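Local coordinates for protein extracellular serine protease (Aeromonas sobria, PDB 3WQB) that preferentially cleaves peptide bonds that follow two basic residues, at least one of them lysine, and is probably a virulence factor that attacks host plasma proteins, at residues Asn231-Gly236 with Gln560-Asn565; Asp363-Ser368 with Asn420-Leu425; Thr370-Lys375 with Phe414-Val419. The protein carries 1 engineered substitution. All coordinates share one frame; numbering follows the deposited sequence.

Contact 1: Asn231-Gly236 with Gln560-Asn565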
ATOM      1  N   ASN A 231      13.925 -14.238  -1.959  1.00 13.89           N
ATOM      2  CA  ASN A 231      13.588 -14.547  -0.574  1.00 13.96           C
ATOM      3  C   ASN A 231      14.865 -14.894   0.173  1.00 14.13           C
ATOM      4  O   ASN A 231      15.826 -15.365  -0.437  1.00 15.36           O
ATOM      5  CB  ASN A 231      12.593 -15.718  -0.489  1.00 14.42           C
ATOM      6  CG  ASN A 231      13.211 -17.048  -0.902  1.00 15.52           C
ATOM      7  OD1 ASN A 231      13.364 -17.337  -2.085  1.00 17.12           O
ATOM      8  ND2 ASN A 231      13.564 -17.861   0.083  1.00 17.47           N
ATOM      9  N   ARG A 232      14.874 -14.657   1.480  1.00 14.18           N
ATOM     10  CA  ARG A 232      16.010 -15.029   2.313  1.00 14.36           C
ATOM     11  C   ARG A 232      16.013 -16.524   2.524  1.00 14.99           C
ATOM     12  O   ARG A 232      14.966 -17.147   2.684  1.00 14.73           O
ATOM     13  CB  ARG A 232      15.970 -14.311   3.665  1.00 13.95           C
ATOM     14  CG  ARG A 232      16.079 -12.804   3.524  1.00 14.15           C
ATOM     15  CD  ARG A 232      16.411 -12.110   4.835  1.00 12.42           C
ATOM     16  NE  ARG A 232      16.759 -10.706   4.602  1.00 11.71           N
ATOM     17  CZ  ARG A 232      17.946 -10.303   4.149  1.00 11.39           C
ATOM     18  NH1 ARG A 232      18.908 -11.193   3.911  1.00 12.95           N
ATOM     19  NH2 ARG A 232      18.193  -9.019   3.949  1.00 12.81           N
ATOM     20  N   THR A 233      17.206 -17.098   2.498  1.00 16.21           N
ATOM     21  CA  THR A 233      17.382 -18.482   2.901  1.00 18.27           C
ATOM     22  C   THR A 233      18.084 -18.457   4.250  1.00 19.03           C
ATOM     23  O   THR A 233      18.669 -17.446   4.631  1.00 20.37           O
ATOM     24  CB  THR A 233      18.163 -19.294   1.846  1.00 18.46           C
ATOM     25  OG1 THR A 233      18.281 -20.656   2.281  1.00 21.23           O
ATOM     26  CG2 THR A 233      19.545 -18.717   1.603  1.00 18.92           C
ATOM     27  N   GLY A 234      17.983 -19.548   4.993  1.00 19.79           N
ATOM     28  CA  GLY A 234      18.640 -19.627   6.281  1.00 20.33           C
ATOM     29  C   GLY A 234      17.669 -19.497   7.427  1.00 21.00           C
ATOM     30  O   GLY A 234      16.451 -19.580   7.246  1.00 21.34           O
ATOM     31  N   ASN A 235      18.226 -19.287   8.614  1.00 21.30           N
ATOM     32  CA  ASN A 235      17.446 -19.267   9.840  1.00 21.71           C
ATOM     33  C   ASN A 235      17.514 -17.932  10.572  1.00 21.31           C
ATOM     34  O   ASN A 235      17.743 -17.881  11.785  1.00 22.12           O
ATOM     35  CB  ASN A 235      17.869 -20.416  10.757  1.00 22.10           C
ATOM     36  CG  ASN A 235      17.476 -21.781  10.209  1.00 23.01           C
ATOM     37  OD1 ASN A 235      16.514 -21.914   9.434  1.00 24.03           O
ATOM     38  ND2 ASN A 235      18.225 -22.811  10.603  1.00 22.07           N
ATOM     39  N   GLY A 236      17.289 -16.854   9.829  1.00 20.25           N
ATOM     40  CA  GLY A 236      17.277 -15.516  10.401  1.00 18.76           C
ATOM     41  C   GLY A 236      16.022 -15.247  11.207  1.00 17.29           C
ATOM     42  O   GLY A 236      15.056 -16.008  11.155  1.00 16.77           O
ATOM     43  N   GLN A 560      22.419 -14.997   3.046  1.00 15.66           N
ATOM     44  CA  GLN A 560      22.177 -15.410   1.680  1.00 15.98           C
ATOM     45  C   GLN A 560      20.727 -15.211   1.270  1.00 15.21           C
ATOM     46  O   GLN A 560      19.805 -15.351   2.079  1.00 14.64           O
ATOM     47  CB  GLN A 560      22.601 -16.860   1.475  1.00 16.76           C
ATOM     48  CG  GLN A 560      24.111 -17.085   1.540  1.00 19.83           C
ATOM     49  CD  GLN A 560      24.461 -18.510   1.245  1.00 22.98           C
ATOM     50  OE1 GLN A 560      23.627 -19.388   1.401  1.00 26.04           O
ATOM     51  NE2 GLN A 560      25.689 -18.754   0.810  1.00 24.19           N
ATOM     52  N   VAL A 561      20.556 -14.883  -0.005  1.00 15.13           N
ATOM     53  CA  VAL A 561      19.255 -14.612  -0.583  1.00 15.78           C
ATOM     54  C   VAL A 561      19.129 -15.459  -1.842  1.00 15.92           C
ATOM     55  O   VAL A 561      20.045 -15.493  -2.665  1.00 16.44           O
ATOM     56  CB  VAL A 561      19.116 -13.111  -0.928  1.00 15.75           C
ATOM     57  CG1 VAL A 561      17.791 -12.821  -1.624  1.00 16.64           C
ATOM     58  CG2 VAL A 561      19.254 -12.258   0.339  1.00 15.87           C
ATOM     59  N   SER A 562      17.997 -16.139  -1.975  1.00 16.36           N
ATOM     60  CA  SER A 562      17.704 -16.957  -3.144  1.00 17.63           C
ATOM     61  C   SER A 562      17.088 -16.068  -4.225  1.00 17.57           C
ATOM     62  O   SER A 562      16.127 -15.316  -3.964  1.00 17.62           O
ATOM     63  CB  SER A 562      16.736 -18.093  -2.775  1.00 17.79           C
ATOM     64  OG  SER A 562      17.186 -18.838  -1.644  1.00 21.85           O
ATOM     65  N   LEU A 563      17.655 -16.146  -5.424  1.00 17.67           N
ATOM     66  CA  LEU A 563      17.179 -15.422  -6.592  1.00 18.25           C
ATOM     67  C   LEU A 563      16.623 -16.413  -7.606  1.00 18.14           C
ATOM     68  O   LEU A 563      17.342 -17.307  -8.065  1.00 18.80           O
ATOM     69  CB  LEU A 563      18.317 -14.624  -7.240  1.00 18.84           C
ATOM     70  CG  LEU A 563      19.238 -13.759  -6.381  1.00 20.76           C
ATOM     71  CD1 LEU A 563      20.475 -13.388  -7.171  1.00 22.87           C
ATOM     72  CD2 LEU A 563      18.491 -12.520  -5.942  1.00 21.84           C
ATOM     73  N   LEU A 564      15.349 -16.263  -7.951  1.00 17.53           N
ATOM     74  CA  LEU A 564      14.711 -17.108  -8.964  1.00 17.44           C
ATOM     75  C   LEU A 564      14.440 -16.316 -10.222  1.00 17.76           C
ATOM     76  O   LEU A 564      13.715 -15.327 -10.187  1.00 17.44           O
ATOM     77  CB  LEU A 564      13.401 -17.698  -8.431  1.00 17.62           C
ATOM     78  CG  LEU A 564      12.468 -18.434  -9.403  1.00 17.21           C
ATOM     79  CD1 LEU A 564      13.109 -19.731  -9.893  1.00 18.23           C
ATOM     80  CD2 LEU A 564      11.131 -18.726  -8.734  1.00 18.99           C
ATOM     81  N   ASN A 565      15.025 -16.749 -11.332  1.00 18.31           N
ATOM     82  CA  ASN A 565      14.657 -16.237 -12.644  1.00 19.57           C
ATOM     83  C   ASN A 565      13.353 -16.928 -13.057  1.00 20.28           C
ATOM     84  O   ASN A 565      13.339 -18.132 -13.289  1.00 20.15           O
ATOM     85  CB  ASN A 565      15.783 -16.545 -13.637  1.00 19.95           C
ATOM     86  CG  ASN A 565      15.554 -15.929 -15.007  1.00 21.08           C
ATOM     87  OD1 ASN A 565      14.494 -16.089 -15.608  1.00 22.32           O
ATOM     88  ND2 ASN A 565      16.564 -15.232 -15.513  1.00 23.91           N
TER
HETATM   89  O   HOH W   1      19.247 -13.975   4.408  1.00 14.49           O
HETATM   90  O   HOH W   2      21.319 -16.512   5.205  1.00 20.59           O

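Contact 2: Asp363-Ser368 with Asn420-Leu425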
ATOM      1  N   ASP A 363     -10.191   8.294  12.297  1.00 11.21           N
ATOM      2  CA  ASP A 363     -10.227   8.349  13.753  1.00 10.97           C
ATOM      3  C   ASP A 363     -11.181   7.291  14.303  1.00 11.35           C
ATOM      4  O   ASP A 363     -10.861   6.573  15.256  1.00 11.90           O
ATOM      5  CB  ASP A 363     -10.661   9.744  14.213  1.00 11.44           C
ATOM      6  CG  ASP A 363     -10.531   9.934  15.710  1.00 12.98           C
ATOM      7  OD1 ASP A 363      -9.388   9.907  16.222  1.00 13.93           O
ATOM      8  OD2 ASP A 363     -11.575  10.126  16.370  1.00 15.32           O
ATOM      9  N   LEU A 364     -12.349   7.184  13.678  1.00 10.75           N
ATOM     10  CA  LEU A 364     -13.355   6.224  14.113  1.00 11.22           C
ATOM     11  C   LEU A 364     -12.907   4.783  13.886  1.00 11.17           C
ATOM     12  O   LEU A 364     -13.090   3.952  14.760  1.00 11.37           O
ATOM     13  CB  LEU A 364     -14.687   6.499  13.409  1.00 11.70           C
ATOM     14  CG  LEU A 364     -15.325   7.804  13.880  1.00 13.17           C
ATOM     15  CD1 LEU A 364     -16.325   8.308  12.867  1.00 15.08           C
ATOM     16  CD2 LEU A 364     -15.972   7.624  15.240  1.00 13.86           C
ATOM     17  N   LEU A 365     -12.334   4.498  12.718  1.00 11.06           N
ATOM     18  CA  LEU A 365     -11.797   3.171  12.436  1.00 11.40           C
ATOM     19  C   LEU A 365     -10.678   2.790  13.397  1.00 11.53           C
ATOM     20  O   LEU A 365     -10.629   1.658  13.888  1.00 11.71           O
ATOM     21  CB  LEU A 365     -11.319   3.099  10.984  1.00 11.09           C
ATOM     22  CG  LEU A 365     -12.434   3.012   9.937  1.00 11.70           C
ATOM     23  CD1 LEU A 365     -11.928   3.384   8.555  1.00 12.35           C
ATOM     24  CD2 LEU A 365     -13.070   1.628   9.932  1.00 12.78           C
ATOM     25  N   ALA A 366      -9.767   3.728  13.655  1.00 11.45           N
ATOM     26  CA  ALA A 366      -8.657   3.461  14.576  1.00 12.00           C
ATOM     27  C   ALA A 366      -9.144   3.175  15.993  1.00 12.50           C
ATOM     28  O   ALA A 366      -8.698   2.215  16.613  1.00 13.42           O
ATOM     29  CB  ALA A 366      -7.653   4.589  14.570  1.00 12.28           C
ATOM     30  N   ARG A 367     -10.080   3.986  16.485  1.00 12.37           N
ATOM     31  CA  ARG A 367     -10.493   3.881  17.883  1.00 12.95           C
ATOM     32  C   ARG A 367     -11.442   2.718  18.128  1.00 13.21           C
ATOM     33  O   ARG A 367     -11.665   2.332  19.271  1.00 15.48           O
ATOM     34  CB  ARG A 367     -11.116   5.186  18.372  1.00 13.58           C
ATOM     35  CG  ARG A 367     -10.108   6.317  18.456  1.00 14.52           C
ATOM     36  CD  ARG A 367     -10.787   7.570  18.978  1.00 19.16           C
ATOM     37  NE  ARG A 367     -10.082   8.811  18.651  1.00 23.86           N
ATOM     38  CZ  ARG A 367      -8.986   9.256  19.262  1.00 24.39           C
ATOM     39  NH1 ARG A 367      -8.414   8.555  20.236  1.00 25.48           N
ATOM     40  NH2 ARG A 367      -8.450  10.412  18.882  1.00 22.27           N
ATOM     41  N   SER A 368     -12.001   2.164  17.054  1.00 13.04           N
ATOM     42  CA  SER A 368     -12.921   1.034  17.176  1.00 12.41           C
ATOM     43  C   SER A 368     -12.305  -0.315  16.781  1.00 12.18           C
ATOM     44  O   SER A 368     -12.951  -1.350  16.914  1.00 12.69           O
ATOM     45  CB  SER A 368     -14.178   1.288  16.348  1.00 12.37           C
ATOM     46  OG  SER A 368     -13.877   1.372  14.964  1.00 12.24           O
ATOM     47  N   ASN A 420     -19.172  -2.380  12.950  1.00 10.72           N
ATOM     48  CA  ASN A 420     -20.263  -2.110  13.881  1.00 10.75           C
ATOM     49  C   ASN A 420     -19.840  -1.128  14.966  1.00 10.92           C
ATOM     50  O   ASN A 420     -20.590  -0.195  15.282  1.00 11.19           O
ATOM     51  CB  ASN A 420     -20.721  -3.393  14.564  1.00 10.76           C
ATOM     52  CG  ASN A 420     -21.365  -4.384  13.624  1.00 10.80           C
ATOM     53  OD1 ASN A 420     -21.725  -4.073  12.486  1.00 11.00           O
ATOM     54  ND2 ASN A 420     -21.522  -5.603  14.114  1.00 11.00           N
ATOM     55  N   LYS A 421     -18.648  -1.331  15.527  1.00 11.24           N
ATOM     56  CA  LYS A 421     -18.168  -0.458  16.598  1.00 11.21           C
ATOM     57  C   LYS A 421     -17.818   0.929  16.061  1.00 11.21           C
ATOM     58  O   LYS A 421     -18.087   1.935  16.716  1.00 11.80           O
ATOM     59  CB  LYS A 421     -16.987  -1.081  17.340  1.00 11.35           C
ATOM     60  CG  LYS A 421     -16.590  -0.343  18.612  1.00 12.68           C
ATOM     61  CD  LYS A 421     -15.527  -1.103  19.381  1.00 16.36           C
ATOM     62  CE  LYS A 421     -15.058  -0.280  20.570  1.00 18.83           C
ATOM     63  NZ  LYS A 421     -14.069  -1.023  21.386  1.00 21.05           N
ATOM     64  N   ALA A 422     -17.260   0.990  14.851  1.00 11.08           N
ATOM     65  CA  ALA A 422     -17.006   2.279  14.219  1.00 11.15           C
ATOM     66  C   ALA A 422     -18.303   3.064  14.069  1.00 11.41           C
ATOM     67  O   ALA A 422     -18.339   4.268  14.315  1.00 11.41           O
ATOM     68  CB  ALA A 422     -16.306   2.097  12.867  1.00 11.26           C
ATOM     69  N   LEU A 423     -19.373   2.375  13.675  1.00 11.75           N
ATOM     70  CA  LEU A 423     -20.688   3.015  13.555  1.00 12.09           C
ATOM     71  C   LEU A 423     -21.266   3.455  14.895  1.00 12.39           C
ATOM     72  O   LEU A 423     -21.910   4.493  14.972  1.00 12.65           O
ATOM     73  CB  LEU A 423     -21.676   2.106  12.828  1.00 11.87           C
ATOM     74  CG  LEU A 423     -21.427   1.942  11.331  1.00 11.89           C
ATOM     75  CD1 LEU A 423     -22.218   0.755  10.808  1.00 13.57           C
ATOM     76  CD2 LEU A 423     -21.792   3.210  10.586  1.00 12.32           C
ATOM     77  N   GLU A 424     -21.047   2.665  15.939  1.00 12.67           N
ATOM     78  CA  GLU A 424     -21.443   3.060  17.290  1.00 13.39           C
ATOM     79  C   GLU A 424     -20.742   4.351  17.706  1.00 13.82           C
ATOM     80  O   GLU A 424     -21.362   5.267  18.239  1.00 14.64           O
ATOM     81  CB  GLU A 424     -21.124   1.945  18.283  1.00 13.78           C
ATOM     82  CG  GLU A 424     -21.606   2.199  19.694  1.00 16.57           C
ATOM     83  CD  GLU A 424     -21.343   1.017  20.592  1.00 20.23           C
ATOM     84  OE1 GLU A 424     -20.199   0.876  21.065  1.00 23.57           O
ATOM     85  OE2 GLU A 424     -22.276   0.218  20.808  1.00 23.61           O
ATOM     86  N   LEU A 425     -19.447   4.438  17.437  1.00 13.90           N
ATOM     87  CA  LEU A 425     -18.694   5.626  17.806  1.00 14.49           C
ATOM     88  C   LEU A 425     -19.093   6.815  16.938  1.00 14.36           C
ATOM     89  O   LEU A 425     -19.130   7.951  17.410  1.00 14.64           O
ATOM     90  CB  LEU A 425     -17.186   5.372  17.711  1.00 14.86           C
ATOM     91  CG  LEU A 425     -16.524   4.383  18.678  1.00 16.50           C
ATOM     92  CD1 LEU A 425     -15.019   4.381  18.483  1.00 17.77           C
ATOM     93  CD2 LEU A 425     -16.871   4.710  20.123  1.00 17.50           C
TER

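Contact 3: Thr370-Lys375 with Phe414-Val419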
ATOM      1  N   THR A 370     -10.210  -3.821  16.480  1.00 11.58           N
ATOM      2  CA  THR A 370     -10.070  -4.945  17.415  1.00 11.45           C
ATOM      3  C   THR A 370      -8.607  -5.333  17.559  1.00 11.31           C
ATOM      4  O   THR A 370      -7.890  -5.504  16.557  1.00 11.28           O
ATOM      5  CB  THR A 370     -10.891  -6.157  16.914  1.00 11.75           C
ATOM      6  OG1 THR A 370     -12.243  -5.757  16.673  1.00 12.35           O
ATOM      7  CG2 THR A 370     -10.862  -7.323  17.908  1.00 12.29           C
ATOM      8  N   ARG A 371      -8.169  -5.469  18.807  1.00 11.36           N
ATOM      9  CA  ARG A 371      -6.794  -5.874  19.097  1.00 12.11           C
ATOM     10  C   ARG A 371      -6.627  -7.394  18.961  1.00 12.43           C
ATOM     11  O   ARG A 371      -6.487  -8.123  19.947  1.00 13.35           O
ATOM     12  CB  ARG A 371      -6.380  -5.366  20.483  1.00 12.67           C
ATOM     13  CG  ARG A 371      -4.867  -5.407  20.746  1.00 15.49           C
ATOM     14  CD  ARG A 371      -4.401  -4.477  21.880  1.00 20.48           C
ATOM     15  NE  ARG A 371      -5.315  -4.424  23.025  1.00 25.05           N
ATOM     16  CZ  ARG A 371      -5.125  -5.033  24.193  1.00 27.68           C
ATOM     17  NH1 ARG A 371      -4.037  -5.761  24.416  1.00 29.83           N
ATOM     18  NH2 ARG A 371      -6.036  -4.911  25.149  1.00 29.71           N
ATOM     19  N   VAL A 372      -6.660  -7.869  17.719  1.00 12.08           N
ATOM     20  CA  VAL A 372      -6.483  -9.288  17.434  1.00 12.62           C
ATOM     21  C   VAL A 372      -5.060  -9.721  17.761  1.00 12.02           C
ATOM     22  O   VAL A 372      -4.136  -8.895  17.794  1.00 12.33           O
ATOM     23  CB  VAL A 372      -6.775  -9.599  15.957  1.00 13.15           C
ATOM     24  CG1 VAL A 372      -8.266  -9.505  15.675  1.00 13.85           C
ATOM     25  CG2 VAL A 372      -5.966  -8.681  15.037  1.00 13.70           C
ATOM     26  N   ASP A 373      -4.873 -11.016  18.010  1.00 11.57           N
ATOM     27  CA  ASP A 373      -3.547 -11.581  18.211  1.00 11.93           C
ATOM     28  C   ASP A 373      -2.807 -10.778  19.284  1.00 11.71           C
ATOM     29  O   ASP A 373      -1.659 -10.356  19.098  1.00 12.25           O
ATOM     30  CB  ASP A 373      -2.778 -11.586  16.886  1.00 11.37           C
ATOM     31  CG  ASP A 373      -1.534 -12.457  16.917  1.00 12.54           C
ATOM     32  OD1 ASP A 373      -1.367 -13.276  17.845  1.00 14.55           O
ATOM     33  OD2 ASP A 373      -0.716 -12.312  15.987  1.00 13.26           O
ATOM     34  N   ALA A 374      -3.470 -10.607  20.424  1.00 12.44           N
ATOM     35  CA  ALA A 374      -3.057  -9.623  21.424  1.00 13.45           C
ATOM     36  C   ALA A 374      -1.710  -9.917  22.057  1.00 13.89           C
ATOM     37  O   ALA A 374      -1.047  -9.010  22.560  1.00 14.73           O
ATOM     38  CB  ALA A 374      -4.120  -9.514  22.512  1.00 13.99           C
ATOM     39  N   LYS A 375      -1.306 -11.180  22.038  1.00 14.38           N
ATOM     40  CA  LYS A 375      -0.106 -11.592  22.753  1.00 14.97           C
ATOM     41  C   LYS A 375       1.091 -11.838  21.842  1.00 14.58           C
ATOM     42  O   LYS A 375       2.132 -12.282  22.315  1.00 15.46           O
ATOM     43  CB  LYS A 375      -0.379 -12.854  23.581  1.00 15.50           C
ATOM     44  CG  LYS A 375      -1.526 -12.756  24.577  1.00 19.19           C
ATOM     45  CD  LYS A 375      -2.029 -14.157  24.943  1.00 23.74           C
ATOM     46  CE  LYS A 375      -2.805 -14.821  23.797  1.00 26.11           C
ATOM     47  NZ  LYS A 375      -3.216 -16.209  24.129  1.00 28.53           N
ATOM     48  N   PHE A 414      -3.750  -0.193  14.031  1.00  9.32           N
ATOM     49  CA  PHE A 414      -4.619  -0.012  15.188  1.00  9.59           C
ATOM     50  C   PHE A 414      -5.493  -1.235  15.465  1.00  9.76           C
ATOM     51  O   PHE A 414      -6.131  -1.322  16.517  1.00 10.66           O
ATOM     52  CB  PHE A 414      -5.452   1.268  15.037  1.00 10.27           C
ATOM     53  CG  PHE A 414      -4.610   2.504  15.045  1.00 10.25           C
ATOM     54  CD1 PHE A 414      -4.358   3.208  13.867  1.00 11.06           C
ATOM     55  CD2 PHE A 414      -3.997   2.925  16.224  1.00 10.65           C
ATOM     56  CE1 PHE A 414      -3.535   4.333  13.876  1.00 11.47           C
ATOM     57  CE2 PHE A 414      -3.169   4.038  16.241  1.00 12.08           C
ATOM     58  CZ  PHE A 414      -2.939   4.742  15.070  1.00 11.99           C
ATOM     59  N   GLY A 415      -5.490  -2.189  14.535  1.00  9.79           N
ATOM     60  CA  GLY A 415      -6.213  -3.437  14.714  1.00  9.69           C
ATOM     61  C   GLY A 415      -7.081  -3.822  13.538  1.00  9.50           C
ATOM     62  O   GLY A 415      -7.073  -3.173  12.484  1.00  9.53           O
ATOM     63  N   LEU A 416      -7.841  -4.896  13.731  1.00  8.82           N
ATOM     64  CA  LEU A 416      -8.760  -5.370  12.712  1.00  9.38           C
ATOM     65  C   LEU A 416     -10.019  -4.508  12.674  1.00  9.26           C
ATOM     66  O   LEU A 416     -10.638  -4.241  13.703  1.00 10.40           O
ATOM     67  CB  LEU A 416      -9.124  -6.829  12.980  1.00  9.41           C
ATOM     68  CG  LEU A 416     -10.248  -7.468  12.165  1.00  9.55           C
ATOM     69  CD1 LEU A 416      -9.905  -7.506  10.687  1.00 10.07           C
ATOM     70  CD2 LEU A 416     -10.574  -8.857  12.694  1.00 12.14           C
ATOM     71  N   ILE A 417     -10.399  -4.088  11.475  1.00  9.14           N
ATOM     72  CA  ILE A 417     -11.618  -3.301  11.287  1.00  9.63           C
ATOM     73  C   ILE A 417     -12.817  -3.913  12.015  1.00  9.61           C
ATOM     74  O   ILE A 417     -13.062  -5.122  11.930  1.00 10.36           O
ATOM     75  CB  ILE A 417     -11.933  -3.161   9.799  1.00  9.70           C
ATOM     76  CG1 ILE A 417     -10.864  -2.289   9.130  1.00 10.96           C
ATOM     77  CG2 ILE A 417     -13.330  -2.581   9.586  1.00 11.67           C
ATOM     78  CD1 ILE A 417     -11.010  -2.170   7.620  1.00 12.83           C
ATOM     79  N   ASP A 418     -13.558  -3.064  12.724  1.00  9.85           N
ATOM     80  CA  ASP A 418     -14.805  -3.448  13.380  1.00  9.96           C
ATOM     81  C   ASP A 418     -15.835  -2.421  12.938  1.00  9.94           C
ATOM     82  O   ASP A 418     -15.952  -1.349  13.524  1.00 10.68           O
ATOM     83  CB  ASP A 418     -14.622  -3.428  14.900  1.00 10.98           C
ATOM     84  CG  ASP A 418     -15.860  -3.878  15.669  1.00 12.96           C
ATOM     85  OD1 ASP A 418     -16.985  -3.826  15.118  1.00 14.38           O
ATOM     86  OD2 ASP A 418     -15.696  -4.245  16.858  1.00 15.33           O
ATOM     87  N   VAL A 419     -16.572  -2.735  11.877  1.00 10.20           N
ATOM     88  CA  VAL A 419     -17.495  -1.760  11.291  1.00 10.71           C
ATOM     89  C   VAL A 419     -18.616  -1.387  12.262  1.00 10.80           C
ATOM     90  O   VAL A 419     -18.989  -0.206  12.374  1.00 11.27           O
ATOM     91  CB  VAL A 419     -18.096  -2.283   9.962  1.00 10.87           C
ATOM     92  CG1 VAL A 419     -19.300  -1.436   9.531  1.00 12.56           C
ATOM     93  CG2 VAL A 419     -17.032  -2.308   8.869  1.00 11.58           C
TER
HETATM   94  O   HOH W   3     -13.342  -3.779  18.084  1.00 13.87           O

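Contact 1: Asn231-Gly236 with Gln560-Asn565
Asn-231 and Ser-562 face each other as an antiparallel hydrogen-bonded pair, exchanging two backbone bonds. Ser-562 N reaches Asn-231 O at 2.8 Å, whereas Asn-231 N makes a longer bond of 3.2 Å to Ser-562 O. A third bond runs from Thr-233 N to Gln-560 O, 3.2 Å, where the pairing is looser.

Side chains meet on both faces of this ladder. On the face of Asn-231, Thr-233 and Ser-562, the amide OD1 of Asn-231 lies 3.5 Å from Ser-562 CB, and its ND2 makes a weak bond to the carbonyl of the next residue, Arg-232. The side chains of Thr-233 and Gln-560 run alongside one another: with OG1 anti to the backbone N (chi1 -179°), CG2 is left to approach Gln-560 CB at 3.6 Å.

The other face belongs to Arg-232 and Val-561, a non-hydrogen-bonded pair. Here NH1 of Arg-232 passes 3.7 Å from Val-561 CG2. At the guanidinium edge and in its plane sits water 1, which accepts from Arg-232 NH1 and donates to Gln-560 O, tying the charged group to the partner strand. Water 2 similarly joins Thr-233 O to Gln-560 N near the end of the pairing.

The extended arginine chain carries its head to several further partners: NE and NH2 donate to the carbonyls of Phe-507 and Asn-508, and NH1 forms a salt bridge with Glu-576. The Arg-232 side chain lies about 11 Å from a bound calcium ion. Strands 228-233 and 559-565 are the inner pair of a four-stranded antiparallel sheet that joins the two domains, the subtilisin domain and P-domain pairing of the kexin- and furin-like proteases.

Contact 2: Asp363-Ser368 with Asn420-Leu425
Lys-421 lies alongside Ser-368 where helix 363-368 meets helix 420-425. From its CB, 3.8 Å from Ser-368 CB, the lysine runs to CG, which touches the same carbon, and then to CD, 3.6 Å from Ser-368 O. Because CG is anti to the backbone N (chi1 -170°) and the rest of the chain is extended, these methylenes pass along the serine in succession.

Ser-368 OG bonds back to Leu-364 O at 2.7 Å, so this hydroxyl is held by its own helix while it presses on Ala-422 CB at 3.3 Å. Further along, Leu-364 and Leu-425 run antiparallel alongside one another, Leu-364 CD2 lying 3.6 Å from Leu-425 CB, and Leu-425 CD1 rests on Ser-368 CB and Arg-367 CB.

The axes of the two helical segments come within 8.4 Å, inclined at 120°, and no hydrogen bond crosses between them. Leu-365, whose CD2 also reaches Ala-422 CB at 4.4 Å, packs with Leu-423 against helix 335-352 of the subtilisin domain, while Leu-365 also meets strand 277-282 and Leu-423 helix 60-64.

Contact 3: Thr370-Lys375 with Phe414-Val419
The peptide groups of Thr-370 and Leu-416 meet through two N-H...O=C bonds in a single antiparallel beta bridge, a hydrogen-bonded pair between two loops of the subtilisin domain. At the edge of the Thr-370 carbonyl, Leu-416 N comes in plane onto a lone pair, 2.9 Å from Thr-370 O. The return bond, from Thr-370 N to Leu-416 O, is 2.8 Å long and nearly straight at the hydrogen (175°), although its donor stands 19° out of the carbonyl plane.

Gly-415 CA lies against Thr-370 O, 3.2 Å away. Thr-370 opens an inverse gamma turn centred on Arg-371, in which Val-372 N makes a weak bond to the same Thr-370 O that accepts from Leu-416 N; the turn brings Val-372 back toward Leu-416. The valine side chain is turned nearly perpendicular to that of the leucine, with Val-372 CG1 3.8 Å from Leu-416 CD2, and both pack on Leu-261 of strand 255-261.

Polar groups continue the contact beyond the bridge. Asp-418 is the N-cap of helix 419-426, its OD1 accepting from Lys-421 N and from Asn-58 ND2. Arg-18 NH2 donates to both Thr-370 OG1 and Ile-417 O. The remaining carboxylate oxygen is linked to the threonine through water 3, which accepts from Thr-370 OG1 and donates to Asp-418 OD2, each at 2.7 Å.

Overall arrangement
Contacts 2 and 3 are neighbours within the subtilisin domain, their centres about 12 Å apart, and the same two runs of chain carry both: helix 358-368 leads into 370-375, and 414-419 leads into helix 419-426. They touch directly, with Ala-366 packed on Phe-414. Contact 1 stands apart, its centre about 41 Å from that of contact 2 and across the centre of the chain. It is a surface contact of strands between domains, rich in backbone bonds, water and charge. Contact 3 is buried and combines one bridge with apolar packing and a water-mediated link; contact 2, partly buried, joins helices by packing with no hydrogen bond between them.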